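Local coordinates for A1 protein (Enterobacteria phage Qbeta, PDB 3RLK), which is a minor structural protein of the phage virion, made by read-through of the coat protein gene and needed for infection of the host, at residues T29-I34 with V186-R191; W35-V40 with Y53-L58; D80-Y85 with D100-A105; N94-L99 with V157-D162. All coordinates share one frame; numbering follows the deposited sequence.

Contact 1: T29-I34 with V186-R191; sequences TCPFAI and VIVVPR
Phe32 and Pro31 lie over one side of strand 183-188 and meet the valines at positions 186 and 188, which lie on either side of Ile187 in the chain. The Phe32 ring crosses both valines at about a right angle. At its edge, near the ring plane, it has CG1 of Val186, 3.8 Å from Phe32 CD2, while CG2 of Val188 comes in obliquely, 3.6 Å from Phe32 CZ. In Phe32, CG is anti to the carbonyl carbon (chi1 -62°), which turns the ring toward the strand and brings CD2 and CZ to these two methyls. Val188 CG2 is the knob of the contact, lodged in the notch between CB and CG of Pro31 and the far end of the Phe32 ring, CE2 and CZ; Pro31 CG packs against it at 3.8 Å. Cys30 adds a looser touch, its SG 4.3 Å from Val186 CB. The contact thus sets an irregular connection, between strands 28-29 and 34-38, against an outermost strand of the antiparallel sheet 96-98, 154-159, 183-188. No hydrogen bond joins the two segments. Pro31 CD sits 3.3 Å from Val186 O, and this buried carbonyl has no hydrogen-bonding partner in the model. Farther along the strand, Val188 N is bonded to Tyr28 OH, and helix 144-147 extends the apolar patch, with Ile147 touching both Phe32 and Val186.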
loop_
_atom_site.group_PDB
_atom_site.type_symbol
_atom_site.label_atom_id
_atom_site.label_comp_id
_atom_site.label_asym_id
_atom_site.label_seq_id
_atom_site.Cartn_x
_atom_site.Cartn_y
_atom_site.Cartn_z
ATOM N N THR A 29 14.651 4.060 -1.856
ATOM C CA THR A 29 14.492 2.816 -2.632
ATOM C C THR A 29 13.520 1.871 -1.938
ATOM O O THR A 29 13.658 1.633 -0.714
ATOM C CB THR A 29 15.823 2.059 -2.703
ATOM O OG1 THR A 29 16.843 2.894 -3.306
ATOM C CG2 THR A 29 15.661 0.837 -3.526
ATOM N N CYS A 30 12.515 1.401 -2.677
ATOM C CA CYS A 30 11.568 0.435 -2.158
ATOM C C CYS A 30 12.354 -0.753 -1.590
ATOM O O CYS A 30 13.191 -1.352 -2.288
ATOM C CB CYS A 30 10.648 -0.063 -3.262
ATOM S SG CYS A 30 9.370 -1.097 -2.606
ATOM N N PRO A 31 12.158 -1.062 -0.318
ATOM C CA PRO A 31 13.015 -2.006 0.355
ATOM C C PRO A 31 12.621 -3.474 0.185
ATOM O O PRO A 31 13.249 -4.348 0.758
ATOM C CB PRO A 31 12.883 -1.580 1.825
ATOM C CG PRO A 31 11.617 -0.973 1.951
ATOM C CD PRO A 31 11.134 -0.501 0.611
ATOM N N PHE A 32 11.603 -3.749 -0.613
ATOM C CA PHE A 32 11.218 -5.104 -0.946
ATOM C C PHE A 32 11.290 -5.279 -2.434
ATOM O O PHE A 32 11.365 -4.273 -3.174
ATOM C CB PHE A 32 9.794 -5.387 -0.463
ATOM C CG PHE A 32 9.658 -5.289 1.029
ATOM C CD1 PHE A 32 10.116 -6.305 1.850
ATOM C CD2 PHE A 32 9.118 -4.131 1.612
ATOM C CE1 PHE A 32 10.065 -6.192 3.255
ATOM C CE2 PHE A 32 9.073 -3.988 2.991
ATOM C CZ PHE A 32 9.522 -5.057 3.827
ATOM N N ALA A 33 11.353 -6.547 -2.857
ATOM C CA ALA A 33 11.402 -6.855 -4.266
ATOM C C ALA A 33 10.191 -6.240 -4.957
ATOM O O ALA A 33 9.021 -6.219 -4.445
ATOM C CB ALA A 33 11.410 -8.359 -4.481
ATOM N N ILE A 34 10.442 -5.729 -6.151
ATOM C CA ILE A 34 9.345 -5.226 -6.995
ATOM C C ILE A 34 9.199 -6.003 -8.364
ATOM O O ILE A 34 10.185 -6.576 -8.801
ATOM C CB ILE A 34 9.422 -3.738 -7.181
ATOM C CG1 ILE A 34 10.739 -3.347 -7.855
ATOM C CG2 ILE A 34 9.228 -3.004 -5.820
ATOM C CD1 ILE A 34 10.615 -1.907 -8.551
ATOM N N VAL A 186 6.244 2.424 0.183
ATOM C CA VAL A 186 6.269 1.233 1.050
ATOM C C VAL A 186 7.607 1.378 1.739
ATOM O O VAL A 186 8.685 1.604 1.069
ATOM C CB VAL A 186 6.248 -0.148 0.248
ATOM C CG1 VAL A 186 6.572 -1.323 1.218
ATOM C CG2 VAL A 186 4.904 -0.418 -0.395
ATOM N N ILE A 187 7.593 1.275 3.075
ATOM C CA ILE A 187 8.834 1.458 3.841
ATOM C C ILE A 187 9.072 0.295 4.789
ATOM O O ILE A 187 8.137 -0.476 5.081
ATOM C CB ILE A 187 8.849 2.825 4.686
ATOM C CG1 ILE A 187 7.721 2.757 5.729
ATOM C CG2 ILE A 187 8.535 4.016 3.759
ATOM C CD1 ILE A 187 7.718 3.978 6.730
ATOM N N VAL A 188 10.307 0.239 5.295
ATOM C CA VAL A 188 10.596 -0.482 6.534
ATOM C C VAL A 188 10.658 0.549 7.709
ATOM O O VAL A 188 11.511 1.434 7.729
ATOM C CB VAL A 188 11.864 -1.365 6.419
ATOM C CG1 VAL A 188 12.200 -1.956 7.805
ATOM C CG2 VAL A 188 11.655 -2.586 5.424
ATOM N N VAL A 189 9.684 0.508 8.631
ATOM C CA VAL A 189 9.699 1.528 9.704
ATOM C C VAL A 189 10.868 1.270 10.680
ATOM O O VAL A 189 10.980 0.175 11.244
ATOM C CB VAL A 189 8.338 1.664 10.408
ATOM C CG1 VAL A 189 7.918 0.346 11.049
ATOM C CG2 VAL A 189 8.331 2.823 11.424
ATOM N N PRO A 190 11.737 2.268 10.892
ATOM C CA PRO A 190 12.856 2.086 11.888
ATOM C C PRO A 190 12.389 1.848 13.308
ATOM O O PRO A 190 11.412 2.446 13.774
ATOM C CB PRO A 190 13.600 3.418 11.873
ATOM C CG PRO A 190 13.142 4.081 10.565
ATOM C CD PRO A 190 11.698 3.641 10.372
ATOM N N ARG A 191 13.118 0.977 14.001
ATOM C CA ARG A 191 12.961 0.872 15.462
ATOM C C ARG A 191 13.321 2.132 16.190
ATOM O O ARG A 191 14.153 2.891 15.726
ATOM C CB ARG A 191 13.824 -0.246 16.002
ATOM C CG ARG A 191 13.201 -1.582 15.662
ATOM C CD ARG A 191 14.202 -2.759 15.822
ATOM N NE ARG A 191 15.303 -2.720 14.856
ATOM C CZ ARG A 191 15.465 -3.663 13.910
ATOM N NH1 ARG A 191 14.628 -4.677 13.859
ATOM N NH2 ARG A 191 16.470 -3.598 13.074
#

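Contact 2: W35-V40 with Y53-L58; sequences WSLEEV and YNAVEL
Strands 34-38 and 52-58 are antiparallel neighbours in the mixed, curled sheet of this beta-barrel domain, and between them Ser36 and Val56 form a hydrogen-bonded pair. Ser36 N reaches Val56 O at 2.7 Å, and Val56 N returns a nearly straight bond to Ser36 O at 2.8 Å (173°). On the face carrying Trp35, Leu37, Ala55 and Glu57, Glu57 CB makes an off-centre CH-pi contact, 4.1 Å from the centroid of the six-membered Trp35 ring. Ala55 CB fits between Trp35 CE3 and Leu37 CD1, 3.7 Å from each, while Leu37 CB meets Tyr53 CB. Leu37 O lies over one face of the Tyr53 ring, and Glu38 O is at its edge, in the plane. Phe132 of strand 129-135 packs on Trp35, Leu37 and Ala55 alike. Where the chain turns a corner at Glu39, a water bridges Glu38 N and Asn54 O, and Asn54 N bonds to Glu39 O at 2.9 Å. Glu39 extends fully beyond CG, bringing OE1 to Asn54 ND2 (2.6 Å); the amide approaches on the anti side, the two planes 69° apart. Packing around Trp35 uses the aliphatic part of Glu57 and needs no charge, whereas the short, bent Glu39-Asn54 bond is probably charge-assisted, though Glu39 is exposed.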
loop_
_atom_site.group_PDB
_atom_site.type_symbol
_atom_site.label_atom_id
_atom_site.label_comp_id
_atom_site.label_asym_id
_atom_site.label_seq_id
_atom_site.Cartn_x
_atom_site.Cartn_y
_atom_site.Cartn_z
ATOM N N TRP A 35 7.978 -5.971 -8.972
ATOM C CA TRP A 35 7.604 -6.972 -9.983
ATOM C C TRP A 35 6.769 -6.328 -11.034
ATOM O O TRP A 35 6.166 -5.288 -10.776
ATOM C CB TRP A 35 6.730 -8.050 -9.348
ATOM C CG TRP A 35 7.422 -8.677 -8.177
ATOM C CD1 TRP A 35 7.439 -8.192 -6.867
ATOM C CD2 TRP A 35 8.240 -9.854 -8.199
ATOM N NE1 TRP A 35 8.202 -9.038 -6.087
ATOM C CE2 TRP A 35 8.685 -10.063 -6.878
ATOM C CE3 TRP A 35 8.594 -10.806 -9.216
ATOM C CZ2 TRP A 35 9.470 -11.169 -6.527
ATOM C CZ3 TRP A 35 9.383 -11.911 -8.850
ATOM C CH2 TRP A 35 9.838 -12.059 -7.538
ATOM N N SER A 36 6.721 -7.001 -12.203
ATOM C CA SER A 36 5.766 -6.652 -13.285
ATOM C C SER A 36 4.824 -7.858 -13.383
ATOM O O SER A 36 5.296 -9.021 -13.480
ATOM C CB SER A 36 6.510 -6.409 -14.616
ATOM O OG SER A 36 5.610 -6.172 -15.683
ATOM N N LEU A 37 3.508 -7.621 -13.317
ATOM C CA LEU A 37 2.509 -8.631 -13.494
ATOM C C LEU A 37 1.644 -8.304 -14.750
ATOM O O LEU A 37 0.724 -7.536 -14.657
ATOM C CB LEU A 37 1.624 -8.695 -12.229
ATOM C CG LEU A 37 2.128 -9.615 -11.124
ATOM C CD1 LEU A 37 3.351 -9.021 -10.431
ATOM C CD2 LEU A 37 0.896 -9.788 -10.129
ATOM N N GLU A 38 1.981 -8.867 -15.925
ATOM C CA GLU A 38 1.240 -8.522 -17.141
ATOM C C GLU A 38 0.862 -9.759 -17.934
ATOM O O GLU A 38 -0.215 -9.769 -18.546
ATOM C CB GLU A 38 2.039 -7.575 -18.052
ATOM C CG GLU A 38 2.347 -6.145 -17.570
ATOM C CD GLU A 38 1.136 -5.342 -17.071
ATOM O OE1 GLU A 38 -0.061 -5.549 -17.510
ATOM O OE2 GLU A 38 1.410 -4.457 -16.234
ATOM N N GLU A 39 1.725 -10.765 -17.907
ATOM C CA GLU A 39 1.505 -12.028 -18.631
ATOM C C GLU A 39 0.545 -12.874 -17.818
ATOM O O GLU A 39 0.730 -13.050 -16.588
ATOM C CB GLU A 39 2.791 -12.820 -18.799
ATOM C CG GLU A 39 2.539 -14.056 -19.653
ATOM C CD GLU A 39 3.777 -14.892 -19.866
ATOM O OE1 GLU A 39 4.187 -15.586 -18.922
ATOM O OE2 GLU A 39 4.309 -14.896 -20.992
ATOM N N VAL A 40 -0.494 -13.379 -18.470
ATOM C CA VAL A 40 -1.445 -14.209 -17.735
ATOM C C VAL A 40 -1.040 -15.669 -17.562
ATOM O O VAL A 40 -0.760 -16.402 -18.539
ATOM C CB VAL A 40 -2.844 -14.154 -18.383
ATOM C CG1 VAL A 40 -3.787 -15.017 -17.666
ATOM C CG2 VAL A 40 -3.348 -12.692 -18.395
ATOM N N TYR A 53 -1.475 -13.779 -12.702
ATOM C CA TYR A 53 -0.351 -13.391 -13.554
ATOM C C TYR A 53 0.925 -14.137 -13.166
ATOM O O TYR A 53 1.105 -14.671 -12.050
ATOM C CB TYR A 53 -0.095 -11.879 -13.449
ATOM C CG TYR A 53 -1.255 -11.051 -13.959
ATOM C CD1 TYR A 53 -1.266 -10.570 -15.256
ATOM C CD2 TYR A 53 -2.338 -10.716 -13.110
ATOM C CE1 TYR A 53 -2.349 -9.806 -15.748
ATOM C CE2 TYR A 53 -3.407 -9.956 -13.577
ATOM C CZ TYR A 53 -3.395 -9.500 -14.903
ATOM O OH TYR A 53 -4.451 -8.748 -15.390
ATOM N N ASN A 54 1.824 -14.160 -14.125
ATOM C CA ASN A 54 3.181 -14.550 -13.856
ATOM C C ASN A 54 3.901 -13.299 -13.406
ATOM O O ASN A 54 3.938 -12.297 -14.145
ATOM C CB ASN A 54 3.799 -15.046 -15.159
ATOM C CG ASN A 54 3.416 -16.496 -15.500
ATOM O OD1 ASN A 54 3.376 -17.370 -14.642
ATOM N ND2 ASN A 54 3.188 -16.752 -16.763
ATOM N N ALA A 55 4.494 -13.331 -12.209
ATOM C CA ALA A 55 5.293 -12.227 -11.723
ATOM C C ALA A 55 6.693 -12.189 -12.264
ATOM O O ALA A 55 7.408 -13.180 -12.119
ATOM C CB ALA A 55 5.288 -12.181 -10.128
ATOM N N VAL A 56 7.087 -11.069 -12.887
ATOM C CA VAL A 56 8.463 -10.902 -13.377
ATOM C C VAL A 56 9.237 -9.865 -12.553
ATOM O O VAL A 56 8.781 -8.735 -12.413
ATOM C CB VAL A 56 8.472 -10.567 -14.904
ATOM C CG1 VAL A 56 9.915 -10.205 -15.422
ATOM C CG2 VAL A 56 7.787 -11.762 -15.716
ATOM N N GLU A 57 10.395 -10.242 -11.999
ATOM C CA GLU A 57 11.176 -9.279 -11.128
ATOM C C GLU A 57 11.784 -8.083 -11.903
ATOM O O GLU A 57 12.273 -8.222 -13.038
ATOM C CB GLU A 57 12.194 -10.096 -10.307
ATOM C CG GLU A 57 12.736 -9.428 -9.080
ATOM C CD GLU A 57 13.882 -10.319 -8.435
ATOM O OE1 GLU A 57 14.021 -11.515 -8.803
ATOM O OE2 GLU A 57 14.586 -9.796 -7.587
ATOM N N LEU A 58 11.681 -6.896 -11.316
ATOM C CA LEU A 58 12.316 -5.690 -11.824
ATOM C C LEU A 58 13.519 -5.295 -10.974
ATOM O O LEU A 58 13.633 -5.695 -9.770
ATOM C CB LEU A 58 11.270 -4.527 -11.786
ATOM C CG LEU A 58 10.013 -4.908 -12.561
ATOM C CD1 LEU A 58 9.010 -3.839 -12.142
ATOM C CD2 LEU A 58 10.329 -4.792 -14.040
HETATM O O HOH W 1 4.317 -10.797 -16.265
#

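Contact 3: D80-Y85 with D100-A105; sequences DSRLSY and DATYLA
Asp80 OD2 receives the hydroxyl of Thr102 at 2.7 Å from OG1, on the anti side of the carboxylate and 24° out of its plane. The same oxygen is gripped on its syn side by Arg82 NE, 2.8 Å away, in a salt bridge that lies in the guanidinium plane but well out of that of the carboxylate. Asp80 CG stands between the backbone N and the carbonyl carbon (chi1 54°), turning the carboxylate to the helix start, while the Arg82 chain bends at chi3 to bring NE round to it. Thr102 N adds a weak bond to Asp80 OD2. A water accepts from both Ala101 N and Arg82 NH2, adding a solvent-mediated link between the segments. Asp100 is the N-cap of helix 101-104: its OD1 takes the amide of Tyr103 at 2.9 Å, from above the carboxylate plane, and a weak bond from Thr102 N. The two carboxylates come within 3.7 Å, Asp80 OD2 to Asp100 OD1, with planes 77° apart; Arg82 and the helix N-terminus probably offset this repulsion. In the loop, Ser81 O accepts from both OG and N of Ser84, closing a type I turn. Beyond the contact, Arg82 NH2 also bonds Gly154 O at the start of strand 154-159, whose Ile156 touches Ala101 and Leu104, while Leu104 packs against Leu144 of helix 144-147.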
loop_
_atom_site.group_PDB
_atom_site.type_symbol
_atom_site.label_atom_id
_atom_site.label_comp_id
_atom_site.label_asym_id
_atom_site.label_seq_id
_atom_site.Cartn_x
_atom_site.Cartn_y
_atom_site.Cartn_z
ATOM N N ASP A 80 -3.123 -4.460 11.652
ATOM C CA ASP A 80 -2.927 -5.901 11.806
ATOM C C ASP A 80 -1.954 -6.268 12.933
ATOM O O ASP A 80 -1.473 -7.423 13.006
ATOM C CB ASP A 80 -2.516 -6.530 10.441
ATOM C CG ASP A 80 -1.326 -5.853 9.815
ATOM O OD1 ASP A 80 -0.665 -5.056 10.530
ATOM O OD2 ASP A 80 -0.986 -6.146 8.609
ATOM N N SER A 81 -1.642 -5.287 13.802
ATOM C CA SER A 81 -0.740 -5.464 14.962
ATOM C C SER A 81 0.698 -5.885 14.652
ATOM O O SER A 81 1.428 -6.338 15.534
ATOM C CB SER A 81 -1.366 -6.452 15.926
ATOM O OG SER A 81 -2.477 -5.836 16.553
ATOM N N ARG A 82 1.139 -5.720 13.416
ATOM C CA ARG A 82 2.508 -6.159 13.082
ATOM C C ARG A 82 3.614 -5.322 13.728
ATOM O O ARG A 82 4.807 -5.727 13.764
ATOM C CB ARG A 82 2.661 -6.203 11.563
ATOM C CG ARG A 82 1.770 -7.265 10.915
ATOM C CD ARG A 82 2.093 -7.439 9.398
ATOM N NE ARG A 82 1.839 -6.175 8.647
ATOM C CZ ARG A 82 2.754 -5.271 8.273
ATOM N NH1 ARG A 82 4.083 -5.439 8.486
ATOM N NH2 ARG A 82 2.307 -4.142 7.649
ATOM N N LEU A 83 3.225 -4.115 14.175
ATOM C CA LEU A 83 4.170 -3.166 14.769
ATOM C C LEU A 83 4.022 -3.082 16.263
ATOM O O LEU A 83 4.672 -2.268 16.904
ATOM C CB LEU A 83 3.970 -1.766 14.169
ATOM C CG LEU A 83 4.073 -1.739 12.641
ATOM C CD1 LEU A 83 3.731 -0.387 12.163
ATOM C CD2 LEU A 83 5.516 -2.102 12.223
ATOM N N SER A 84 3.154 -3.910 16.835
ATOM C CA SER A 84 2.877 -3.762 18.263
ATOM C C SER A 84 3.912 -4.373 19.208
ATOM O O SER A 84 3.824 -4.172 20.396
ATOM C CB SER A 84 1.483 -4.338 18.590
ATOM O OG SER A 84 1.413 -5.732 18.276
ATOM N N TYR A 85 4.875 -5.117 18.673
ATOM C CA TYR A 85 5.725 -5.972 19.485
ATOM C C TYR A 85 6.955 -5.231 20.050
ATOM O O TYR A 85 7.675 -5.740 20.897
ATOM C CB TYR A 85 6.118 -7.236 18.649
ATOM C CG TYR A 85 7.124 -6.958 17.524
ATOM C CD1 TYR A 85 6.697 -6.453 16.259
ATOM C CD2 TYR A 85 8.462 -7.154 17.730
ATOM C CE1 TYR A 85 7.628 -6.177 15.269
ATOM C CE2 TYR A 85 9.434 -6.935 16.683
ATOM C CZ TYR A 85 8.989 -6.447 15.480
ATOM O OH TYR A 85 9.927 -6.187 14.486
ATOM N N ASP A 100 -3.704 -1.253 5.754
ATOM C CA ASP A 100 -3.770 -2.580 6.332
ATOM C C ASP A 100 -3.241 -3.596 5.326
ATOM O O ASP A 100 -3.963 -4.115 4.494
ATOM C CB ASP A 100 -5.165 -2.879 6.806
ATOM C CG ASP A 100 -5.275 -4.218 7.557
ATOM O OD1 ASP A 100 -4.369 -5.101 7.451
ATOM O OD2 ASP A 100 -6.334 -4.391 8.194
ATOM N N ALA A 101 -1.935 -3.896 5.403
ATOM C CA ALA A 101 -1.346 -4.884 4.415
ATOM C C ALA A 101 -1.981 -6.306 4.487
ATOM O O ALA A 101 -2.013 -7.019 3.446
ATOM C CB ALA A 101 0.219 -4.984 4.633
ATOM N N THR A 102 -2.479 -6.684 5.656
ATOM C CA THR A 102 -3.162 -7.996 5.898
ATOM C C THR A 102 -4.514 -7.998 5.194
ATOM O O THR A 102 -4.758 -8.834 4.319
ATOM C CB THR A 102 -3.268 -8.348 7.408
ATOM O OG1 THR A 102 -1.950 -8.608 7.942
ATOM C CG2 THR A 102 -4.201 -9.538 7.620
ATOM N N TYR A 103 -5.362 -7.024 5.483
ATOM C CA TYR A 103 -6.586 -6.871 4.722
ATOM C C TYR A 103 -6.355 -6.862 3.220
ATOM O O TYR A 103 -7.126 -7.467 2.497
ATOM C CB TYR A 103 -7.280 -5.542 5.047
ATOM C CG TYR A 103 -8.664 -5.509 4.501
ATOM C CD1 TYR A 103 -9.689 -6.169 5.159
ATOM C CD2 TYR A 103 -8.953 -4.838 3.325
ATOM C CE1 TYR A 103 -10.977 -6.172 4.666
ATOM C CE2 TYR A 103 -10.237 -4.822 2.806
ATOM C CZ TYR A 103 -11.256 -5.455 3.530
ATOM O OH TYR A 103 -12.494 -5.454 3.019
ATOM N N LEU A 104 -5.354 -6.122 2.743
ATOM C CA LEU A 104 -5.212 -5.957 1.285
ATOM C C LEU A 104 -4.910 -7.321 0.626
ATOM O O LEU A 104 -5.028 -7.446 -0.614
ATOM C CB LEU A 104 -4.105 -4.958 0.941
ATOM C CG LEU A 104 -4.473 -3.468 1.211
ATOM C CD1 LEU A 104 -3.270 -2.571 1.235
ATOM C CD2 LEU A 104 -5.500 -2.918 0.189
ATOM N N ALA A 105 -4.411 -8.288 1.399
ATOM C CA ALA A 105 -4.144 -9.635 0.808
ATOM C C ALA A 105 -5.386 -10.577 0.811
ATOM O O ALA A 105 -5.337 -11.728 0.350
ATOM C CB ALA A 105 -2.895 -10.304 1.466
HETATM O O HOH W 2 -0.525 -3.509 7.929
#

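Contact 4: N94-L99 with V157-D162; sequences NGYIDL and VGFWRD
The Tyr96 ring has Phe159 over one face, with Phe159 CD1 3.8 Å above the plane and close to its centre. This is a T-shaped stack in which Phe159 supplies the edge, with centroids 5.2 Å apart and planes at 77°. Over a face of the Phe159 ring lies Gly95 O, and Asn94 O approaches obliquely, 3.4 Å from Phe159 CE1; Tyr96 CG and Arg161 CG lie at its edge, in the plane. With CG anti to its own nitrogen (chi1 180°), Phe159 runs beside the turn at Asn94 and Gly95, pressing CD1 to 3.4 Å from Gly95 C; the absence of a side chain on Gly95 allows this approach. Val157 CG1 meets Tyr96 CD1 on the same side of the sheet. The backbones pair antiparallel, with Ile97 and Gly158 exchanging two bonds: Gly158 N to Ile97 O (2.8 Å) and Ile97 N to Gly158 O (3.1 Å). Trp160 N continues the pairing to Gly95 O with a nearly straight bond of 2.8 Å. Gln184 of strand 183-188 touches both Tyr96 and Phe159. On the face of Tyr96, Val157 and Phe159, the polarised C-H edge of Phe159 points to the Tyr96 pi cloud, so the stack is probably weakly electrostatic as well as apolar.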
loop_
_atom_site.group_PDB
_atom_site.type_symbol
_atom_site.label_atom_id
_atom_site.label_comp_id
_atom_site.label_asym_id
_atom_site.label_seq_id
_atom_site.Cartn_x
_atom_site.Cartn_y
_atom_site.Cartn_z
ATOM N N ASN A 94 -0.396 14.107 9.976
ATOM C CA ASN A 94 -0.984 15.196 9.177
ATOM C C ASN A 94 -1.387 14.781 7.735
ATOM O O ASN A 94 -1.051 15.459 6.723
ATOM C CB ASN A 94 -0.085 16.435 9.155
ATOM C CG ASN A 94 -0.891 17.758 8.924
ATOM O OD1 ASN A 94 -1.807 18.113 9.698
ATOM N ND2 ASN A 94 -0.522 18.489 7.895
ATOM N N GLY A 95 -2.068 13.656 7.655
ATOM C CA GLY A 95 -2.600 13.202 6.388
ATOM C C GLY A 95 -1.931 11.896 5.973
ATOM O O GLY A 95 -2.593 11.088 5.324
ATOM N N TYR A 96 -0.669 11.692 6.379
ATOM C CA TYR A 96 0.050 10.385 6.115
ATOM C C TYR A 96 -0.486 9.368 7.097
ATOM O O TYR A 96 -0.772 9.728 8.239
ATOM C CB TYR A 96 1.538 10.474 6.368
ATOM C CG TYR A 96 2.263 11.133 5.266
ATOM C CD1 TYR A 96 2.351 10.489 3.999
ATOM C CD2 TYR A 96 2.783 12.410 5.415
ATOM C CE1 TYR A 96 3.022 11.118 2.919
ATOM C CE2 TYR A 96 3.486 13.025 4.349
ATOM C CZ TYR A 96 3.569 12.394 3.118
ATOM O OH TYR A 96 4.222 13.017 2.066
ATOM N N ILE A 97 -0.628 8.130 6.653
ATOM C CA ILE A 97 -1.208 7.071 7.470
ATOM C C ILE A 97 -0.785 5.712 6.865
ATOM O O ILE A 97 -0.582 5.606 5.677
ATOM C CB ILE A 97 -2.756 7.192 7.611
ATOM C CG1 ILE A 97 -3.241 6.456 8.893
ATOM C CG2 ILE A 97 -3.497 6.690 6.398
ATOM C CD1 ILE A 97 -2.483 6.892 10.267
ATOM N N ASP A 98 -0.689 4.682 7.689
ATOM C CA ASP A 98 -0.420 3.315 7.177
ATOM C C ASP A 98 -1.718 2.620 6.711
ATOM O O ASP A 98 -2.766 2.830 7.312
ATOM C CB ASP A 98 0.262 2.412 8.238
ATOM C CG ASP A 98 -0.485 2.386 9.571
ATOM O OD1 ASP A 98 -0.948 3.452 10.044
ATOM O OD2 ASP A 98 -0.548 1.311 10.211
ATOM N N LEU A 99 -1.613 1.765 5.690
ATOM C CA LEU A 99 -2.725 0.930 5.254
ATOM C C LEU A 99 -2.615 -0.481 5.862
ATOM O O LEU A 99 -1.572 -0.847 6.413
ATOM C CB LEU A 99 -2.701 0.834 3.716
ATOM C CG LEU A 99 -2.524 2.132 2.907
ATOM C CD1 LEU A 99 -2.858 1.721 1.501
ATOM C CD2 LEU A 99 -3.483 3.265 3.323
ATOM N N VAL A 157 2.403 3.188 3.183
ATOM C CA VAL A 157 2.049 4.544 3.616
ATOM C C VAL A 157 1.215 5.221 2.547
ATOM O O VAL A 157 1.652 5.438 1.435
ATOM C CB VAL A 157 3.302 5.435 3.941
ATOM C CG1 VAL A 157 2.825 6.775 4.536
ATOM C CG2 VAL A 157 4.218 4.761 4.986
ATOM N N GLY A 158 0.002 5.582 2.916
ATOM C CA GLY A 158 -0.810 6.420 2.042
ATOM C C GLY A 158 -0.996 7.846 2.568
ATOM O O GLY A 158 -0.393 8.233 3.561
ATOM N N PHE A 159 -1.736 8.657 1.820
ATOM C CA PHE A 159 -1.971 10.005 2.256
ATOM C C PHE A 159 -3.425 10.327 1.992
ATOM O O PHE A 159 -3.918 10.181 0.878
ATOM C CB PHE A 159 -1.011 11.012 1.627
ATOM C CG PHE A 159 -1.253 12.454 2.077
ATOM C CD1 PHE A 159 -0.476 13.046 3.074
ATOM C CD2 PHE A 159 -2.265 13.214 1.437
ATOM C CE1 PHE A 159 -0.762 14.340 3.506
ATOM C CE2 PHE A 159 -2.576 14.528 1.869
ATOM C CZ PHE A 159 -1.818 15.089 2.865
ATOM N N TRP A 160 -4.127 10.717 3.067
ATOM C CA TRP A 160 -5.583 10.906 3.028
ATOM C C TRP A 160 -5.893 12.263 2.405
ATOM O O TRP A 160 -5.502 13.374 2.963
ATOM C CB TRP A 160 -6.162 10.850 4.464
ATOM C CG TRP A 160 -7.607 10.824 4.429
ATOM C CD1 TRP A 160 -8.459 11.882 4.583
ATOM C CD2 TRP A 160 -8.421 9.677 4.230
ATOM N NE1 TRP A 160 -9.755 11.449 4.495
ATOM C CE2 TRP A 160 -9.761 10.110 4.232
ATOM C CE3 TRP A 160 -8.142 8.317 3.972
ATOM C CZ2 TRP A 160 -10.810 9.243 4.068
ATOM C CZ3 TRP A 160 -9.202 7.437 3.821
ATOM C CH2 TRP A 160 -10.527 7.926 3.819
ATOM N N ARG A 161 -6.630 12.192 1.297
ATOM C CA ARG A 161 -6.928 13.351 0.434
ATOM C C ARG A 161 -8.364 13.806 0.557
ATOM O O ARG A 161 -8.703 14.889 0.078
ATOM C CB ARG A 161 -6.667 12.964 -1.037
ATOM C CG ARG A 161 -5.181 12.691 -1.240
ATOM C CD ARG A 161 -4.850 12.815 -2.704
ATOM N NE ARG A 161 -4.922 14.210 -3.172
ATOM C CZ ARG A 161 -5.321 14.564 -4.407
ATOM N NH1 ARG A 161 -5.644 13.608 -5.324
ATOM N NH2 ARG A 161 -5.305 15.888 -4.776
ATOM N N ASP A 162 -9.225 13.000 1.194
ATOM C CA ASP A 162 -10.674 13.235 1.187
ATOM C C ASP A 162 -11.015 14.329 2.215
ATOM O O ASP A 162 -10.759 14.158 3.405
ATOM C CB ASP A 162 -11.445 11.926 1.478
ATOM C CG ASP A 162 -12.995 12.051 1.329
ATOM O OD1 ASP A 162 -13.575 13.148 1.310
ATOM O OD2 ASP A 162 -13.672 11.007 1.232
#

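All four contacts fall within the read-through domain. Contact 1 brings residues 29-34 to the C-terminal part of the chain, and the other three are nested in the loop it closes. Of those three, contact 2 comes first; contacts 3 and 4 follow with alternating segments, strand 96-98 running into helix 101-104. Contacts 1 and 4 share the three-stranded antiparallel sheet, their centres about 17 Å apart, whereas contact 2 lies in the mixed sheet, its centre about 28 Å from that of contact 4 and on the opposite side of the chain's centre. Contact 1 touches each of the others: Ile34 with Leu58, Val189 with Leu83, and Ile187 with Val157. It thus links the two sheets of this domain.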